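Local structure of putative tetR-family transcriptional regulatory protein (2DG8) at residues D81-R86 against K137-P141; A90-H94 against H165-L171; S131-L135 against A144-D148. The protein probably acts as a dimeric transcriptional regulator of the TetR family, binding DNA through its helix-turn-helix domain. All blocks are in the same frame, centred on the assembly; numbering follows the deposited sequence.

Contact 1 (D81-R86 against K137-P141); sequences DRDEAR and KHFDP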
loop_
_atom_site.group_PDB
_atom_site.type_symbol
_atom_site.label_atom_id
_atom_site.label_comp_id
_atom_site.label_asym_id
_atom_site.label_seq_id
_atom_site.Cartn_x
_atom_site.Cartn_y
_atom_site.Cartn_z
ATOM N N ASP A 81 -6.342 13.318 -25.737
ATOM C CA ASP A 81 -6.806 12.041 -26.271
ATOM C C ASP A 81 -6.212 10.868 -25.496
ATOM O O ASP A 81 -5.492 11.072 -24.517
ATOM C CB ASP A 81 -6.402 11.924 -27.736
ATOM C CG ASP A 81 -4.993 12.430 -27.984
ATOM O OD1 ASP A 81 -4.837 13.630 -28.293
ATOM O OD2 ASP A 81 -4.038 11.634 -27.849
ATOM N N ARG A 82 -6.511 9.646 -25.941
ATOM C CA ARG A 82 -5.990 8.442 -25.294
ATOM C C ARG A 82 -4.470 8.505 -25.168
ATOM O O ARG A 82 -3.916 8.286 -24.092
ATOM C CB ARG A 82 -6.317 7.175 -26.096
ATOM C CG ARG A 82 -7.772 6.739 -26.179
ATOM C CD ARG A 82 -7.832 5.380 -26.896
ATOM N NE ARG A 82 -6.926 5.336 -28.049
ATOM C CZ ARG A 82 -6.602 4.230 -28.721
ATOM N NH1 ARG A 82 -5.769 4.300 -29.750
ATOM N NH2 ARG A 82 -7.102 3.055 -28.367
ATOM N N ASP A 83 -3.801 8.786 -26.285
ATOM C CA ASP A 83 -2.351 8.847 -26.301
ATOM C C ASP A 83 -1.772 9.783 -25.255
ATOM O O ASP A 83 -0.827 9.415 -24.560
ATOM C CB ASP A 83 -1.837 9.240 -27.689
ATOM C CG ASP A 83 -1.916 8.095 -28.691
ATOM O OD1 ASP A 83 -1.493 6.965 -28.353
ATOM O OD2 ASP A 83 -2.390 8.327 -29.824
ATOM N N GLU A 84 -2.322 10.989 -25.138
ATOM C CA GLU A 84 -1.815 11.929 -24.145
ATOM C C GLU A 84 -2.185 11.434 -22.751
ATOM O O GLU A 84 -1.419 11.594 -21.810
ATOM C CB GLU A 84 -2.386 13.333 -24.368
ATOM C CG GLU A 84 -2.102 13.915 -25.745
ATOM C CD GLU A 84 -2.237 15.431 -25.786
ATOM O OE1 GLU A 84 -3.157 15.978 -25.136
ATOM O OE2 GLU A 84 -1.426 16.077 -26.483
ATOM N N ALA A 85 -3.356 10.816 -22.633
ATOM C CA ALA A 85 -3.814 10.282 -21.357
ATOM C C ALA A 85 -2.848 9.216 -20.847
ATOM O O ALA A 85 -2.462 9.232 -19.680
ATOM C CB ALA A 85 -5.205 9.688 -21.502
ATOM N N ARG A 86 -2.464 8.292 -21.727
ATOM C CA ARG A 86 -1.542 7.226 -21.355
ATOM C C ARG A 86 -0.225 7.827 -20.885
ATOM O O ARG A 86 0.358 7.381 -19.894
ATOM C CB ARG A 86 -1.271 6.296 -22.546
ATOM C CG ARG A 86 -2.489 5.563 -23.068
ATOM C CD ARG A 86 -2.103 4.577 -24.165
ATOM N NE ARG A 86 -3.234 3.751 -24.591
ATOM C CZ ARG A 86 -4.026 4.021 -25.628
ATOM N NH1 ARG A 86 -5.028 3.200 -25.925
ATOM N NH2 ARG A 86 -3.814 5.100 -26.375
ATOM N N LYS A 137 -12.592 9.743 -18.175
ATOM C CA LYS A 137 -12.736 10.846 -19.107
ATOM C C LYS A 137 -11.969 10.482 -20.378
ATOM O O LYS A 137 -12.064 11.172 -21.393
ATOM C CB LYS A 137 -12.174 12.140 -18.518
ATOM C CG LYS A 137 -12.992 12.713 -17.374
ATOM C CD LYS A 137 -12.374 14.011 -16.865
ATOM C CE LYS A 137 -13.068 14.503 -15.599
ATOM N NZ LYS A 137 -12.426 15.752 -15.089
ATOM N N HIS A 138 -11.214 9.386 -20.321
ATOM C CA HIS A 138 -10.434 8.953 -21.472
ATOM C C HIS A 138 -10.577 7.475 -21.806
ATOM O O HIS A 138 -10.376 7.081 -22.950
ATOM C CB HIS A 138 -8.949 9.260 -21.262
ATOM C CG HIS A 138 -8.650 10.709 -21.032
ATOM N ND1 HIS A 138 -8.688 11.288 -19.781
ATOM C CD2 HIS A 138 -8.289 11.690 -21.891
ATOM C CE1 HIS A 138 -8.359 12.564 -19.881
ATOM N NE2 HIS A 138 -8.111 12.833 -21.150
ATOM N N PHE A 139 -10.908 6.659 -20.811
ATOM C CA PHE A 139 -11.049 5.223 -21.024
ATOM C C PHE A 139 -12.403 4.741 -20.538
ATOM O O PHE A 139 -13.029 5.387 -19.696
ATOM C CB PHE A 139 -9.950 4.467 -20.267
ATOM C CG PHE A 139 -8.555 4.937 -20.588
ATOM C CD1 PHE A 139 -7.901 4.493 -21.732
ATOM C CD2 PHE A 139 -7.911 5.855 -19.762
ATOM C CE1 PHE A 139 -6.626 4.958 -22.052
ATOM C CE2 PHE A 139 -6.638 6.327 -20.072
ATOM C CZ PHE A 139 -5.996 5.879 -21.219
ATOM N N ASP A 140 -12.849 3.602 -21.066
ATOM C CA ASP A 140 -14.127 3.025 -20.666
ATOM C C ASP A 140 -14.046 2.613 -19.191
ATOM O O ASP A 140 -12.950 2.446 -18.651
ATOM C CB ASP A 140 -14.469 1.818 -21.553
ATOM C CG ASP A 140 -13.515 0.651 -21.362
ATOM O OD1 ASP A 140 -13.633 -0.062 -20.342
ATOM O OD2 ASP A 140 -12.649 0.443 -22.237
ATOM N N PRO A 141 -15.203 2.450 -18.524
ATOM C CA PRO A 141 -15.285 2.066 -17.109
ATOM C C PRO A 141 -14.428 0.869 -16.702
ATOM O O PRO A 141 -13.740 0.908 -15.686
ATOM C CB PRO A 141 -16.769 1.792 -16.912
ATOM C CG PRO A 141 -17.409 2.756 -17.869
ATOM C CD PRO A 141 -16.552 2.592 -19.100
#
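The opening turn of helix 82-98 stands beside the non-helical bend between helix 121-135 and helix 141-159, and the two backbones come nearest where the CA of Arg82 lies 5.9 Å from the CA of His138. Ala85 makes the central contact with the bend. Its CB points at the bend and sits over one face of the His138 imidazole, 3.9 Å from the ring centroid and 27° off the normal, a CH-pi contact displaced toward CG and CD2. A second aromatic neighbour meets the same methyl group, with Phe139 CZ 3.9 Å from Ala85 CB, so that one small side chain is lodged against the rings of two consecutive residues. Phe139 gets there through its first torsion: with CG anti to its carbonyl carbon (chi1 -54°), the ring swings back toward the helix. At the edge of that ring, near its plane, Arg86 CG approaches Phe139 CZ to 4.0 Å. From CG to NE the arginine runs extended past the phenyl group, and its guanidinium is turned 71° from the ring. Polar ends are served outside this apolar meeting. His138 NE2 is hydrogen-bonded to Ala79 O, a bond that would hold the imidazole in its rotation against the methyl group. Arg86 NE bonds to Thr178 OG1, while Arg86 NH2 makes a long salt bridge of 3.6 Å to Asp83 OD1. Both partners in the contact also lead into helices through capping aspartates. Asp81 OD2 accepts from Glu84 N at 3.3 Å, met from above the carboxylate plane, and Asp140, just ahead of helix 141-159, caps Thr143 N in its first turn through OD1. Such docking of an N-capped helix start on an interhelical turn joins parts distant in sequence within the all-helical C-terminal domain of TetR-family regulators.

Contact 2 (A90-H94 against H165-L171); sequences ADLVH and HGRALTL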
loop_
_atom_site.group_PDB
_atom_site.type_symbol
_atom_site.label_atom_id
_atom_site.label_comp_id
_atom_site.label_asym_id
_atom_site.label_seq_id
_atom_site.Cartn_x
_atom_site.Cartn_y
_atom_site.Cartn_z
ATOM N N ALA A 90 1.594 7.963 -17.008
ATOM C CA ALA A 90 2.970 7.592 -16.695
ATOM C C ALA A 90 3.550 8.672 -15.802
ATOM O O ALA A 90 4.245 8.383 -14.822
ATOM C CB ALA A 90 3.808 7.453 -17.983
ATOM N N ASP A 91 3.258 9.920 -16.151
ATOM C CA ASP A 91 3.737 11.063 -15.384
ATOM C C ASP A 91 3.175 10.995 -13.976
ATOM O O ASP A 91 3.870 11.266 -12.995
ATOM C CB ASP A 91 3.281 12.374 -16.044
ATOM C CG ASP A 91 3.952 12.619 -17.373
ATOM O OD1 ASP A 91 3.469 13.484 -18.133
ATOM O OD2 ASP A 91 4.967 11.955 -17.656
ATOM N N LEU A 92 1.900 10.640 -13.891
ATOM C CA LEU A 92 1.211 10.547 -12.611
ATOM C C LEU A 92 1.902 9.505 -11.731
ATOM O O LEU A 92 2.186 9.757 -10.567
ATOM C CB LEU A 92 -0.238 10.127 -12.838
ATOM C CG LEU A 92 -1.387 10.682 -11.999
ATOM C CD1 LEU A 92 -2.584 9.758 -12.186
ATOM C CD2 LEU A 92 -1.020 10.773 -10.534
ATOM N N VAL A 93 2.154 8.330 -12.299
ATOM C CA VAL A 93 2.791 7.247 -11.567
ATOM C C VAL A 93 4.151 7.639 -11.011
ATOM O O VAL A 93 4.442 7.371 -9.846
ATOM C CB VAL A 93 2.969 5.995 -12.451
ATOM C CG1 VAL A 93 3.973 5.040 -11.807
ATOM C CG2 VAL A 93 1.625 5.297 -12.631
ATOM N N HIS A 94 4.990 8.260 -11.838
ATOM C CA HIS A 94 6.310 8.644 -11.357
ATOM C C HIS A 94 6.262 9.770 -10.325
ATOM O O HIS A 94 6.994 9.751 -9.332
ATOM C CB HIS A 94 7.221 8.989 -12.541
ATOM C CG HIS A 94 7.683 7.777 -13.297
ATOM N ND1 HIS A 94 9.014 7.519 -13.543
ATOM C CD2 HIS A 94 7.000 6.718 -13.788
ATOM C CE1 HIS A 94 9.131 6.350 -14.145
ATOM N NE2 HIS A 94 7.923 5.841 -14.305
ATOM N N HIS A 165 11.865 1.043 -11.305
ATOM C CA HIS A 165 11.857 0.816 -12.744
ATOM C C HIS A 165 11.698 2.162 -13.455
ATOM O O HIS A 165 11.332 3.162 -12.833
ATOM C CB HIS A 165 10.738 -0.163 -13.146
ATOM C CG HIS A 165 9.347 0.380 -12.988
ATOM N ND1 HIS A 165 8.472 -0.081 -12.025
ATOM C CD2 HIS A 165 8.666 1.317 -13.691
ATOM C CE1 HIS A 165 7.316 0.545 -12.144
ATOM N NE2 HIS A 165 7.406 1.399 -13.149
ATOM N N GLY A 166 11.974 2.188 -14.754
ATOM C CA GLY A 166 11.879 3.430 -15.505
ATOM C C GLY A 166 10.556 3.686 -16.195
ATOM O O GLY A 166 9.671 2.835 -16.183
ATOM N N ARG A 167 10.443 4.854 -16.825
ATOM C CA ARG A 167 9.221 5.269 -17.520
ATOM C C ARG A 167 8.816 4.378 -18.702
ATOM O O ARG A 167 7.629 4.160 -18.925
ATOM C CB ARG A 167 9.362 6.724 -17.994
ATOM C CG ARG A 167 8.079 7.357 -18.525
ATOM C CD ARG A 167 8.373 8.620 -19.338
ATOM N NE ARG A 167 7.207 9.117 -20.069
ATOM C CZ ARG A 167 6.208 9.793 -19.508
ATOM N NH1 ARG A 167 5.181 10.213 -20.235
ATOM N NH2 ARG A 167 6.248 10.056 -18.211
ATOM N N ALA A 168 9.785 3.861 -19.456
ATOM C CA ALA A 168 9.447 3.003 -20.594
ATOM C C ALA A 168 8.639 1.797 -20.115
ATOM O O ALA A 168 7.635 1.422 -20.720
ATOM C CB ALA A 168 10.718 2.537 -21.310
ATOM N N LEU A 169 9.081 1.189 -19.022
ATOM C CA LEU A 169 8.388 0.043 -18.449
ATOM C C LEU A 169 7.010 0.482 -17.948
ATOM O O LEU A 169 6.033 -0.236 -18.102
ATOM C CB LEU A 169 9.219 -0.537 -17.295
ATOM C CG LEU A 169 8.803 -1.851 -16.625
ATOM C CD1 LEU A 169 7.599 -1.621 -15.729
ATOM C CD2 LEU A 169 8.519 -2.896 -17.684
ATOM N N THR A 170 6.935 1.665 -17.346
ATOM C CA THR A 170 5.663 2.177 -16.851
ATOM C C THR A 170 4.714 2.427 -18.031
ATOM O O THR A 170 3.551 2.033 -18.009
ATOM C CB THR A 170 5.839 3.511 -16.063
ATOM O OG1 THR A 170 6.624 3.284 -14.878
ATOM C CG2 THR A 170 4.464 4.067 -15.643
ATOM N N LEU A 171 5.226 3.065 -19.073
ATOM C CA LEU A 171 4.412 3.375 -20.234
ATOM C C LEU A 171 3.906 2.122 -20.940
ATOM O O LEU A 171 2.774 2.090 -21.411
ATOM C CB LEU A 171 5.211 4.246 -21.200
ATOM C CG LEU A 171 4.377 5.002 -22.228
ATOM C CD1 LEU A 171 3.376 5.931 -21.523
ATOM C CD2 LEU A 171 5.317 5.794 -23.128
#
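One face of the Arg167 guanidinium lies on Ala90, with NH2 3.6 Å from Ala90 CB, while its edge is turned to the carboxylate of Asp91. NH2 and Asp91 OD2 form a salt bridge, though its modelled length is too short to trust; carboxylate and guanidinium planes are 37° apart, and NH1 has a second acidic partner in Glu87. An extended chain, with CG anti to the backbone N (chi1 -170°), carries the guanidinium this far from its own helix. The His94 ring is met at its edge instead: its NE2 is hydrogen-bonded to Thr170 OG1 at 2.9 Å, and Gly166 C also lies near the ring plane. From within its own segment, His165 NE2 reaches the same Thr170 OG1 at 2.7 Å, so one hydroxyl joins two imidazoles, and Leu169 CD1 sits over the centre of the His165 ring. On the methyl branch of Thr170, CG2 meets Val93 CG1 tip to tip at 4.0 Å, and Leu171 CD1 lies 3.9 Å from Ala90 CB. Helix segments 90-94 and 167-171 run at 124°, an oblique packing by which helix 167-177, the last of the chain, meets helix 82-98 in the C-terminal domain of this TetR-type fold.

Contact 3 (S131-L135 against A144-D148); sequences SRVHL and ARQLD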
loop_
_atom_site.group_PDB
_atom_site.type_symbol
_atom_site.label_atom_id
_atom_site.label_comp_id
_atom_site.label_asym_id
_atom_site.label_seq_id
_atom_site.Cartn_x
_atom_site.Cartn_y
_atom_site.Cartn_z
ATOM N N SER A 131 -10.945 8.703 -8.363
ATOM C CA SER A 131 -9.797 8.496 -9.241
ATOM C C SER A 131 -10.335 7.996 -10.580
ATOM O O SER A 131 -9.978 8.504 -11.646
ATOM C CB SER A 131 -8.860 7.437 -8.655
ATOM O OG SER A 131 -8.343 7.845 -7.406
ATOM N N ARG A 132 -11.216 7.002 -10.509
ATOM C CA ARG A 132 -11.793 6.411 -11.708
ATOM C C ARG A 132 -12.585 7.410 -12.538
ATOM O O ARG A 132 -12.617 7.314 -13.763
ATOM C CB ARG A 132 -12.684 5.217 -11.346
ATOM C CG ARG A 132 -11.929 4.041 -10.741
ATOM C CD ARG A 132 -12.741 2.750 -10.868
ATOM N NE ARG A 132 -14.088 2.875 -10.315
ATOM C CZ ARG A 132 -14.399 2.697 -9.035
ATOM N NH1 ARG A 132 -15.655 2.836 -8.635
ATOM N NH2 ARG A 132 -13.458 2.366 -8.156
ATOM N N VAL A 133 -13.221 8.371 -11.879
ATOM C CA VAL A 133 -13.990 9.369 -12.608
ATOM C C VAL A 133 -13.070 10.046 -13.628
ATOM O O VAL A 133 -13.348 10.039 -14.831
ATOM C CB VAL A 133 -14.594 10.432 -11.650
ATOM C CG1 VAL A 133 -15.275 11.532 -12.449
ATOM C CG2 VAL A 133 -15.609 9.775 -10.713
ATOM N N HIS A 134 -11.964 10.610 -13.155
ATOM C CA HIS A 134 -11.028 11.285 -14.052
ATOM C C HIS A 134 -10.432 10.345 -15.090
ATOM O O HIS A 134 -10.097 10.764 -16.195
ATOM C CB HIS A 134 -9.903 11.943 -13.262
ATOM C CG HIS A 134 -10.377 13.010 -12.323
ATOM N ND1 HIS A 134 -10.474 12.812 -10.964
ATOM C CD2 HIS A 134 -10.837 14.260 -12.560
ATOM C CE1 HIS A 134 -10.976 13.899 -10.399
ATOM N NE2 HIS A 134 -11.205 14.789 -11.346
ATOM N N LEU A 135 -10.299 9.074 -14.733
ATOM C CA LEU A 135 -9.739 8.095 -15.651
ATOM C C LEU A 135 -10.759 7.805 -16.749
ATOM O O LEU A 135 -10.399 7.610 -17.910
ATOM C CB LEU A 135 -9.399 6.814 -14.894
ATOM C CG LEU A 135 -7.962 6.332 -14.675
ATOM C CD1 LEU A 135 -6.912 7.441 -14.717
ATOM C CD2 LEU A 135 -7.959 5.613 -13.356
ATOM N N ALA A 144 -10.698 1.635 -17.043
ATOM C CA ALA A 144 -10.409 2.650 -16.039
ATOM C C ALA A 144 -10.205 1.995 -14.672
ATOM O O ALA A 144 -9.352 2.426 -13.896
ATOM C CB ALA A 144 -11.536 3.660 -15.973
ATOM N N ARG A 145 -10.982 0.955 -14.385
ATOM C CA ARG A 145 -10.864 0.256 -13.114
ATOM C C ARG A 145 -9.576 -0.567 -13.091
ATOM O O ARG A 145 -8.844 -0.561 -12.096
ATOM C CB ARG A 145 -12.068 -0.661 -12.885
ATOM C CG ARG A 145 -12.054 -1.345 -11.522
ATOM C CD ARG A 145 -13.341 -2.116 -11.255
ATOM N NE ARG A 145 -14.469 -1.247 -10.927
ATOM C CZ ARG A 145 -14.849 -0.938 -9.684
ATOM N NH1 ARG A 145 -14.189 -1.423 -8.638
ATOM N NH2 ARG A 145 -15.904 -0.156 -9.488
ATOM N N GLN A 146 -9.307 -1.283 -14.182
ATOM C CA GLN A 146 -8.088 -2.082 -14.271
ATOM C C GLN A 146 -6.868 -1.151 -14.195
ATOM O O GLN A 146 -5.872 -1.457 -13.532
ATOM C CB GLN A 146 -8.057 -2.868 -15.589
ATOM C CG GLN A 146 -9.274 -3.762 -15.809
ATOM C CD GLN A 146 -9.295 -4.416 -17.185
ATOM O OE1 GLN A 146 -10.366 -4.670 -17.741
ATOM N NE2 GLN A 146 -8.117 -4.703 -17.735
ATOM N N LEU A 147 -6.966 -0.008 -14.867
ATOM C CA LEU A 147 -5.881 0.964 -14.890
ATOM C C LEU A 147 -5.595 1.562 -13.513
ATOM O O LEU A 147 -4.433 1.759 -13.147
ATOM C CB LEU A 147 -6.200 2.081 -15.893
ATOM C CG LEU A 147 -5.141 3.163 -16.083
ATOM C CD1 LEU A 147 -3.757 2.526 -16.300
ATOM C CD2 LEU A 147 -5.540 4.043 -17.269
ATOM N N ASP A 148 -6.646 1.842 -12.746
ATOM C CA ASP A 148 -6.469 2.409 -11.407
ATOM C C ASP A 148 -5.686 1.438 -10.530
ATOM O O ASP A 148 -4.857 1.853 -9.723
ATOM C CB ASP A 148 -7.819 2.706 -10.741
ATOM C CG ASP A 148 -7.690 3.685 -9.570
ATOM O OD1 ASP A 148 -8.494 3.599 -8.611
ATOM O OD2 ASP A 148 -6.787 4.552 -9.613
HETATM O O HOH W 1 -10.529 1.801 -8.745
#
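Stacking comes first: the guanidinium of Arg132 lies flat on that of Arg145, their centres 3.7 Å apart and their planes 29° from parallel. Arg132 NH1 and Arg145 NH2 are 3.1 Å apart, but as two donors they form no bond. Both chains bend at chi3, which brings the flat ends together. Water-mediated bonding links Arg132 to the only carboxylate of the pair of segments. A water in the plane of the guanidinium accepts from Arg132 NH2 at 3.0 Å and donates to Asp148 OD1 at 2.7 Å. Apolar packing fills the rest of the crossing between the two helix segments, which run at 122°. Leu135 CB meets Ala144 CB at 4.0 Å, and Leu135 CG lies 4.2 Å from Leu147 CD2. A separate van der Waals contact sets Ser131 CB alongside the carboxylate, 3.7 Å from Asp148 OD2, while Ser131 OG turns away to bond Trp127 O. On the second subunit, Leu169 packs on Arg145 and His157 on Asp148. Stacking two like charges probably carries an electrostatic cost, which the stack itself and the nearby carboxylate may offset in part, with Asp148 OD1 5.1 Å from Arg132 NH2 and linked to it by the water.

How the contacts relate
Contacts 1 and 2 share helix 82-98, gripping its first turn and a later one, while contact 1 takes in the bend between helices 121-135 and 141-159, and contact 3 joins the two helices that the bend connects. Contact 3 is the most buried and lies nearest the chain centre; the other two are partly buried and farther out. Chemistry follows place: aromatic and methyl packing at the helix start in contact 1, a salt bridge and shared hydroxyl in contact 2, and an arginine stack with a water bridge in contact 3. Phe139 touches Leu147, and Leu171 reaches the backbone of Arg86, which ties neighbouring contacts together. Contacts 2 and 3 both also touch the second subunit.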